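Long-range contacts in FAD dependent oxidoreductase (Chelativorans sp. BNC1, PDB 6PXS), which oxidises iminodiacetate with the help of a bound FAD cofactor, and belongs to the DadA family of oxidoreductases: residues 14-19 against 344-348; 270-275 against 302-306. All coordinates share one frame; numbering follows the deposited sequence.

Contact 1: 14-19 against 344-348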
loop_
_atom_site.group_PDB
_atom_site.type_symbol
_atom_site.label_atom_id
_atom_site.label_comp_id
_atom_site.label_asym_id
_atom_site.label_seq_id
_atom_site.Cartn_x
_atom_site.Cartn_y
_atom_site.Cartn_z
ATOM N N SER A 14 -14.467 -20.377 -13.266
ATOM C CA SER A 14 -15.774 -20.851 -13.709
ATOM C C SER A 14 -15.697 -22.297 -14.181
ATOM O O SER A 14 -16.587 -23.103 -13.882
ATOM C CB SER A 14 -16.309 -19.953 -14.825
ATOM O OG SER A 14 -17.555 -20.433 -15.301
ATOM N N ALA A 15 -14.642 -22.646 -14.919
ATOM C CA ALA A 15 -14.468 -24.028 -15.349
ATOM C C ALA A 15 -14.389 -24.962 -14.148
ATOM O O ALA A 15 -15.089 -25.980 -14.089
ATOM C CB ALA A 15 -13.215 -24.151 -16.214
ATOM N N ALA A 16 -13.539 -24.629 -13.177
ATOM C CA ALA A 16 -13.458 -25.436 -11.965
ATOM C C ALA A 16 -14.811 -25.518 -11.271
ATOM O O ALA A 16 -15.232 -26.596 -10.835
ATOM C CB ALA A 16 -12.409 -24.854 -11.020
ATOM N N TYR A 17 -15.506 -24.385 -11.162
ATOM C CA TYR A 17 -16.797 -24.365 -10.483
ATOM C C TYR A 17 -17.781 -25.335 -11.123
ATOM O O TYR A 17 -18.558 -25.991 -10.421
ATOM C CB TYR A 17 -17.356 -22.944 -10.491
ATOM C CG TYR A 17 -18.814 -22.837 -10.110
ATOM C CD1 TYR A 17 -19.212 -22.881 -8.779
ATOM C CD2 TYR A 17 -19.793 -22.672 -11.079
ATOM C CE1 TYR A 17 -20.543 -22.775 -8.428
ATOM C CE2 TYR A 17 -21.126 -22.563 -10.737
ATOM C CZ TYR A 17 -21.496 -22.616 -9.410
ATOM O OH TYR A 17 -22.825 -22.508 -9.068
ATOM N N HIS A 18 -17.768 -25.441 -12.451
ATOM C CA HIS A 18 -18.721 -26.320 -13.121
ATOM C C HIS A 18 -18.262 -27.774 -13.095
ATOM O O HIS A 18 -19.086 -28.683 -12.950
ATOM C CB HIS A 18 -18.939 -25.856 -14.561
ATOM C CG HIS A 18 -19.653 -24.545 -14.672
ATOM N ND1 HIS A 18 -19.004 -23.332 -14.581
ATOM C CD2 HIS A 18 -20.962 -24.257 -14.864
ATOM C CE1 HIS A 18 -19.881 -22.354 -14.715
ATOM N NE2 HIS A 18 -21.077 -22.888 -14.887
ATOM N N LEU A 19 -16.957 -28.014 -13.225
ATOM C CA LEU A 19 -16.460 -29.385 -13.282
ATOM C C LEU A 19 -16.604 -30.087 -11.938
ATOM O O LEU A 19 -17.081 -31.225 -11.870
ATOM C CB LEU A 19 -15.000 -29.392 -13.733
ATOM C CG LEU A 19 -14.762 -29.112 -15.215
ATOM C CD1 LEU A 19 -13.296 -28.818 -15.471
ATOM C CD2 LEU A 19 -15.224 -30.295 -16.047
ATOM N N GLY A 344 -16.819 -20.691 -19.031
ATOM C CA GLY A 344 -16.355 -21.790 -18.201
ATOM C C GLY A 344 -17.275 -22.993 -18.276
ATOM O O GLY A 344 -16.816 -24.134 -18.364
ATOM N N HIS A 345 -18.588 -22.753 -18.244
ATOM C CA HIS A 345 -19.548 -23.840 -18.402
ATOM C C HIS A 345 -19.337 -24.588 -19.713
ATOM O O HIS A 345 -19.562 -25.802 -19.780
ATOM C CB HIS A 345 -20.971 -23.287 -18.328
ATOM C CG HIS A 345 -22.030 -24.300 -18.627
ATOM N ND1 HIS A 345 -22.238 -25.414 -17.842
ATOM C CD2 HIS A 345 -22.944 -24.366 -19.624
ATOM C CE1 HIS A 345 -23.235 -26.122 -18.344
ATOM N NE2 HIS A 345 -23.680 -25.508 -19.424
ATOM N N LEU A 346 -18.912 -23.885 -20.764
ATOM C CA LEU A 346 -18.620 -24.546 -22.030
ATOM C C LEU A 346 -17.377 -25.419 -21.918
ATOM O O LEU A 346 -17.377 -26.579 -22.349
ATOM C CB LEU A 346 -18.445 -23.502 -23.133
ATOM C CG LEU A 346 -19.703 -23.079 -23.895
ATOM C CD1 LEU A 346 -20.896 -22.936 -22.967
ATOM C CD2 LEU A 346 -19.446 -21.773 -24.631
ATOM N N LEU A 347 -16.301 -24.875 -21.343
ATOM C CA LEU A 347 -15.077 -25.653 -21.187
ATOM C C LEU A 347 -15.332 -26.925 -20.390
ATOM O O LEU A 347 -14.807 -27.994 -20.726
ATOM C CB LEU A 347 -14.001 -24.802 -20.512
ATOM C CG LEU A 347 -13.518 -23.594 -21.319
ATOM C CD1 LEU A 347 -12.582 -22.734 -20.486
ATOM C CD2 LEU A 347 -12.833 -24.041 -22.602
ATOM N N ALA A 348 -16.139 -26.832 -19.332
ATOM C CA ALA A 348 -16.471 -28.014 -18.546
ATOM C C ALA A 348 -17.044 -29.114 -19.432
ATOM O O ALA A 348 -16.562 -30.252 -19.424
ATOM C CB ALA A 348 -17.460 -27.646 -17.439
#

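Contact 2: 270-275 against 302-306. With FAD (flavin-adenine dinucleotide), chain E.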
loop_
_atom_site.group_PDB
_atom_site.type_symbol
_atom_site.label_atom_id
_atom_site.label_comp_id
_atom_site.label_asym_id
_atom_site.label_seq_id
_atom_site.Cartn_x
_atom_site.Cartn_y
_atom_site.Cartn_z
ATOM N N GLY A 270 2.823 -4.802 -23.258
ATOM C CA GLY A 270 3.549 -5.825 -22.545
ATOM C C GLY A 270 3.008 -5.967 -21.127
ATOM O O GLY A 270 1.932 -5.473 -20.779
ATOM N N PHE A 271 3.785 -6.663 -20.299
ATOM C CA PHE A 271 3.426 -6.879 -18.897
ATOM C C PHE A 271 4.022 -5.771 -18.025
ATOM O O PHE A 271 4.828 -6.000 -17.122
ATOM C CB PHE A 271 3.883 -8.260 -18.445
ATOM C CG PHE A 271 3.260 -9.385 -19.226
ATOM C CD1 PHE A 271 3.904 -9.918 -20.330
ATOM C CD2 PHE A 271 2.028 -9.900 -18.862
ATOM C CE1 PHE A 271 3.333 -10.947 -21.051
ATOM C CE2 PHE A 271 1.452 -10.928 -19.580
ATOM C CZ PHE A 271 2.105 -11.454 -20.676
ATOM N N ASP A 272 3.595 -4.543 -18.319
ATOM C CA ASP A 272 4.083 -3.349 -17.631
ATOM C C ASP A 272 3.115 -3.026 -16.501
ATOM O O ASP A 272 2.114 -2.334 -16.689
ATOM C CB ASP A 272 4.214 -2.185 -18.603
ATOM C CG ASP A 272 4.815 -0.959 -17.957
ATOM O OD1 ASP A 272 5.404 -1.098 -16.865
ATOM O OD2 ASP A 272 4.694 0.143 -18.532
ATOM N N TYR A 273 3.426 -3.530 -15.306
ATOM C CA TYR A 273 2.550 -3.380 -14.143
ATOM C C TYR A 273 2.904 -2.093 -13.396
ATOM O O TYR A 273 3.422 -2.093 -12.278
ATOM C CB TYR A 273 2.657 -4.607 -13.246
ATOM C CG TYR A 273 1.660 -4.639 -12.113
ATOM C CD1 TYR A 273 0.295 -4.690 -12.366
ATOM C CD2 TYR A 273 2.080 -4.638 -10.791
ATOM C CE1 TYR A 273 -0.623 -4.726 -11.331
ATOM C CE2 TYR A 273 1.171 -4.675 -9.751
ATOM C CZ TYR A 273 -0.178 -4.720 -10.027
ATOM O OH TYR A 273 -1.085 -4.756 -8.993
ATOM N N ARG A 274 2.607 -0.974 -14.051
ATOM C CA ARG A 274 2.843 0.353 -13.504
ATOM C C ARG A 274 1.602 1.211 -13.698
ATOM O O ARG A 274 0.829 1.009 -14.639
ATOM C CB ARG A 274 4.052 1.034 -14.173
ATOM C CG ARG A 274 5.391 0.424 -13.806
ATOM C CD ARG A 274 6.522 0.911 -14.711
ATOM N NE ARG A 274 6.429 2.338 -15.017
ATOM C CZ ARG A 274 5.890 2.842 -16.124
ATOM N NH1 ARG A 274 5.385 2.047 -17.057
ATOM N NH2 ARG A 274 5.858 4.154 -16.301
ATOM N N VAL A 275 1.417 2.167 -12.793
ATOM C CA VAL A 275 0.367 3.172 -12.906
ATOM C C VAL A 275 1.001 4.420 -13.505
ATOM O O VAL A 275 1.795 5.100 -12.845
ATOM C CB VAL A 275 -0.282 3.469 -11.549
ATOM C CG1 VAL A 275 -1.214 4.667 -11.655
ATOM C CG2 VAL A 275 -1.031 2.247 -11.050
ATOM N N THR A 302 -5.859 2.971 -7.957
ATOM C CA THR A 302 -5.903 2.799 -9.407
ATOM C C THR A 302 -5.319 1.429 -9.721
ATOM O O THR A 302 -4.120 1.208 -9.530
ATOM C CB THR A 302 -5.124 3.900 -10.125
ATOM O OG1 THR A 302 -5.737 5.169 -9.866
ATOM C CG2 THR A 302 -5.093 3.647 -11.628
ATOM N N ARG A 303 -6.158 0.519 -10.202
ATOM C CA ARG A 303 -5.732 -0.846 -10.467
ATOM C C ARG A 303 -5.185 -0.976 -11.883
ATOM O O ARG A 303 -5.457 -0.155 -12.763
ATOM C CB ARG A 303 -6.892 -1.819 -10.261
ATOM C CG ARG A 303 -7.491 -1.760 -8.870
ATOM C CD ARG A 303 -8.591 -2.786 -8.696
ATOM N NE ARG A 303 -9.288 -2.617 -7.425
ATOM C CZ ARG A 303 -10.359 -3.314 -7.063
ATOM N NH1 ARG A 303 -10.863 -4.231 -7.876
ATOM N NH2 ARG A 303 -10.931 -3.088 -5.889
ATOM N N VAL A 304 -4.396 -2.028 -12.091
ATOM C CA VAL A 304 -3.809 -2.331 -13.388
ATOM C C VAL A 304 -4.100 -3.786 -13.721
ATOM O O VAL A 304 -3.987 -4.667 -12.860
ATOM C CB VAL A 304 -2.291 -2.066 -13.411
ATOM C CG1 VAL A 304 -1.695 -2.512 -14.742
ATOM C CG2 VAL A 304 -2.006 -0.595 -13.155
ATOM N N GLY A 305 -4.472 -4.034 -14.972
ATOM C CA GLY A 305 -4.766 -5.378 -15.422
ATOM C C GLY A 305 -4.400 -5.575 -16.876
ATOM O O GLY A 305 -4.542 -4.655 -17.687
ATOM N N PHE A 306 -3.924 -6.769 -17.220
ATOM C CA PHE A 306 -3.551 -7.105 -18.588
ATOM C C PHE A 306 -4.659 -7.966 -19.187
ATOM O O PHE A 306 -4.820 -9.132 -18.813
ATOM C CB PHE A 306 -2.208 -7.830 -18.625
ATOM C CG PHE A 306 -1.098 -7.092 -17.922
ATOM C CD1 PHE A 306 -0.665 -5.859 -18.381
ATOM C CD2 PHE A 306 -0.478 -7.642 -16.812
ATOM C CE1 PHE A 306 0.359 -5.184 -17.738
ATOM C CE2 PHE A 306 0.548 -6.972 -16.166
ATOM C CZ PHE A 306 0.965 -5.744 -16.629
HETATM P PA FAD E . -6.761 -13.756 -15.745
HETATM O O1A FAD E . -5.577 -12.878 -15.902
HETATM O O2A FAD E . -7.822 -13.213 -14.784
HETATM O O5B FAD E . -6.356 -15.208 -15.308
HETATM C C5B FAD E . -5.055 -15.749 -15.616
HETATM C C4B FAD E . -4.526 -16.452 -14.394
HETATM O O4B FAD E . -3.650 -17.532 -14.797
HETATM C C3B FAD E . -3.707 -15.568 -13.452
HETATM O O3B FAD E . -4.010 -15.871 -12.096
HETATM C C2B FAD E . -2.266 -15.940 -13.805
HETATM O O2B FAD E . -1.370 -15.723 -12.722
HETATM C C1B FAD E . -2.430 -17.427 -14.097
HETATM N N9A FAD E . -1.370 -18.006 -14.915
HETATM C C8A FAD E . -0.963 -17.601 -16.158
HETATM N N7A FAD E . 0.023 -18.310 -16.655
HETATM C C5A FAD E . 0.282 -19.247 -15.666
HETATM C C6A FAD E . 1.216 -20.297 -15.574
HETATM N N6A FAD E . 2.101 -20.591 -16.530
HETATM N N1A FAD E . 1.210 -21.044 -14.448
HETATM C C2A FAD E . 0.330 -20.757 -13.485
HETATM N N3A FAD E . -0.594 -19.794 -13.463
HETATM C C4A FAD E . -0.567 -19.070 -14.588
HETATM N N1 FAD E . -14.757 -7.485 -18.707
HETATM C C2 FAD E . -16.104 -7.265 -18.666
HETATM O O2 FAD E . -16.912 -8.125 -19.035
HETATM N N3 FAD E . -16.590 -6.057 -18.198
HETATM C C4 FAD E . -15.828 -4.997 -17.751
HETATM O O4 FAD E . -16.373 -3.968 -17.359
HETATM C C4X FAD E . -14.398 -5.239 -17.801
HETATM N N5 FAD E . -13.602 -4.289 -17.398
HETATM C C5X FAD E . -12.237 -4.519 -17.444
HETATM C C6 FAD E . -11.372 -3.513 -17.015
HETATM C C7 FAD E . -9.993 -3.695 -17.037
HETATM C C7M FAD E . -9.091 -2.585 -16.566
HETATM C C8 FAD E . -9.461 -4.906 -17.505
HETATM C C8M FAD E . -7.972 -5.132 -17.544
HETATM C C9 FAD E . -10.322 -5.912 -17.933
HETATM C C9A FAD E . -11.700 -5.730 -17.907
HETATM N N10 FAD E . -12.597 -6.732 -18.331
HETATM C C10 FAD E . -13.956 -6.517 -18.296
HETATM C "C1'" FAD E . -12.099 -8.020 -18.842
HETATM C "C2'" FAD E . -11.885 -9.063 -17.747
HETATM O "O2'" FAD E . -11.337 -8.451 -16.579
HETATM C "C3'" FAD E . -10.915 -10.128 -18.256
HETATM O "O3'" FAD E . -11.236 -10.445 -19.606
HETATM C "C4'" FAD E . -10.915 -11.425 -17.448
HETATM O "O4'" FAD E . -10.615 -11.123 -16.086
HETATM C "C5'" FAD E . -9.915 -12.421 -17.996
HETATM O "O5'" FAD E . -9.886 -13.584 -17.142
HETATM P P FAD E . -8.840 -14.736 -17.379
HETATM O O1P FAD E . -8.893 -15.158 -18.851
HETATM O O2P FAD E . -8.994 -15.839 -16.396
HETATM O O3P FAD E . -7.456 -13.988 -17.151
#

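Contact 1: 14-19 against 344-348
His345 sets its CB over one face of the His18 imidazole, a CH-pi contact at the crossing of two helices of the Rossmann-type FAD-binding fold. Helix 10-20 follows the first strand and a turn whose sequence fits the GxGxxG pattern of such dinucleotide-binding folds, while helix 336-352 belongs to the far end of the chain; their short segments approach to 7.5 Å between axes and cross at -53°. His345 CB lies 3.7 Å from the centroid of the His18 ring, offset toward the rim on the CD2-NE2 side. The two ring planes are inclined at 49°, with His18 CD2 3.4 Å from His345 ND1. With CG beside the backbone N (chi1 -68°), the His18 ring turns back along its own helix, where ND1 donates to Ser14 O nearly in the ring plane. That oxygen also accepts the backbone N-H of His18, the two donors arriving from opposite faces of its carbonyl plane. NE2 is hydrogen-bonded to Tyr67 OH, and bonds at both ring nitrogens would limit rotation of the imidazole, while Tyr17 CD2 lies over its other face. Were His18 replaced by an alanine, His345 CB would probably lose the ring face it lies on, and Tyr67 OH and Ser14 O a partner, with a gap left between the helices. His345 turns its own NE2 outward to a hydrogen bond with Glu357. Nearer the FAD, side-chain-less Gly344 lets the backbones close to 4.1 Å between its CA and that of Ala15, and Ser14 OG, hydrogen-bonded to Pro341 O, stands over this glycine. At the other end Ala348 CB fits between two residues of helix 10-20, 3.7 Å from His18 CB and likewise 3.7 Å from Leu19 CD2.

Contact 2: 270-275 against 302-306
Phe306 sets one ring face against Phe271 CA and its edge against the backbone of Asp272 and Tyr273, where a loop runs along the antiparallel sheet whose outermost strand, 298-310, borders the FAD pocket in this DadA-family oxidoreductase. The segments point 175° apart, yet no hydrogen bond joins them, so 270-275 is not a further strand; Phe271 and Tyr273 are instead each the centre of an inverse gamma turn. The tight part lies round Phe306. Phe271 CA is 3.9 Å from the centroid of the Phe306 ring, and the Phe271 ring presents an edge to the face of Phe306 with the planes at 75°. Phe271 also stacks on Trp206, which extends the aromatic cluster. Beside it, Val304 packs on Tyr273 and Val275, its CB 3.8 Å from Tyr273 CE1 and its CG2 3.7 Å from Val275 CG2; CG2 also meets Arg274 O. The outer side is looser. Tyr273 is exposed; with CG anti to the backbone N (chi1 -172°), its ring comes alongside Val304, an edge directed at Val304 O. Asp272 and Arg274 aim their CB atoms away from the strand and pair in a salt bridge, the carboxylate meeting the guanidinium in its plane. The second subunit partly covers this end, its Thr298 OG1 bonding to Arg274 NE. Gly305 takes no part in the loop packing; its O comes 3.5 Å from C8M of the flavin.

The two contacts lie apart, their centres 27 Å from each other and their nearest atoms about 16 Å, and the FAD provides what they have in common. In sequence, both segments of contact 2 fall between the two helices that contact 1 brings together. Contact 1 is a second-shell feature: the side chain of Ser14 is about 9 Å from the cofactor, and that of Leu347 about 4 Å from that of the FAD-binding Leu11. Contact 2 reaches the pocket directly through strand 302-306, beside the dimethylbenzene end of the flavin, and the side chain of Phe306 lies about 6 Å from that of Ala37, another FAD-binding residue.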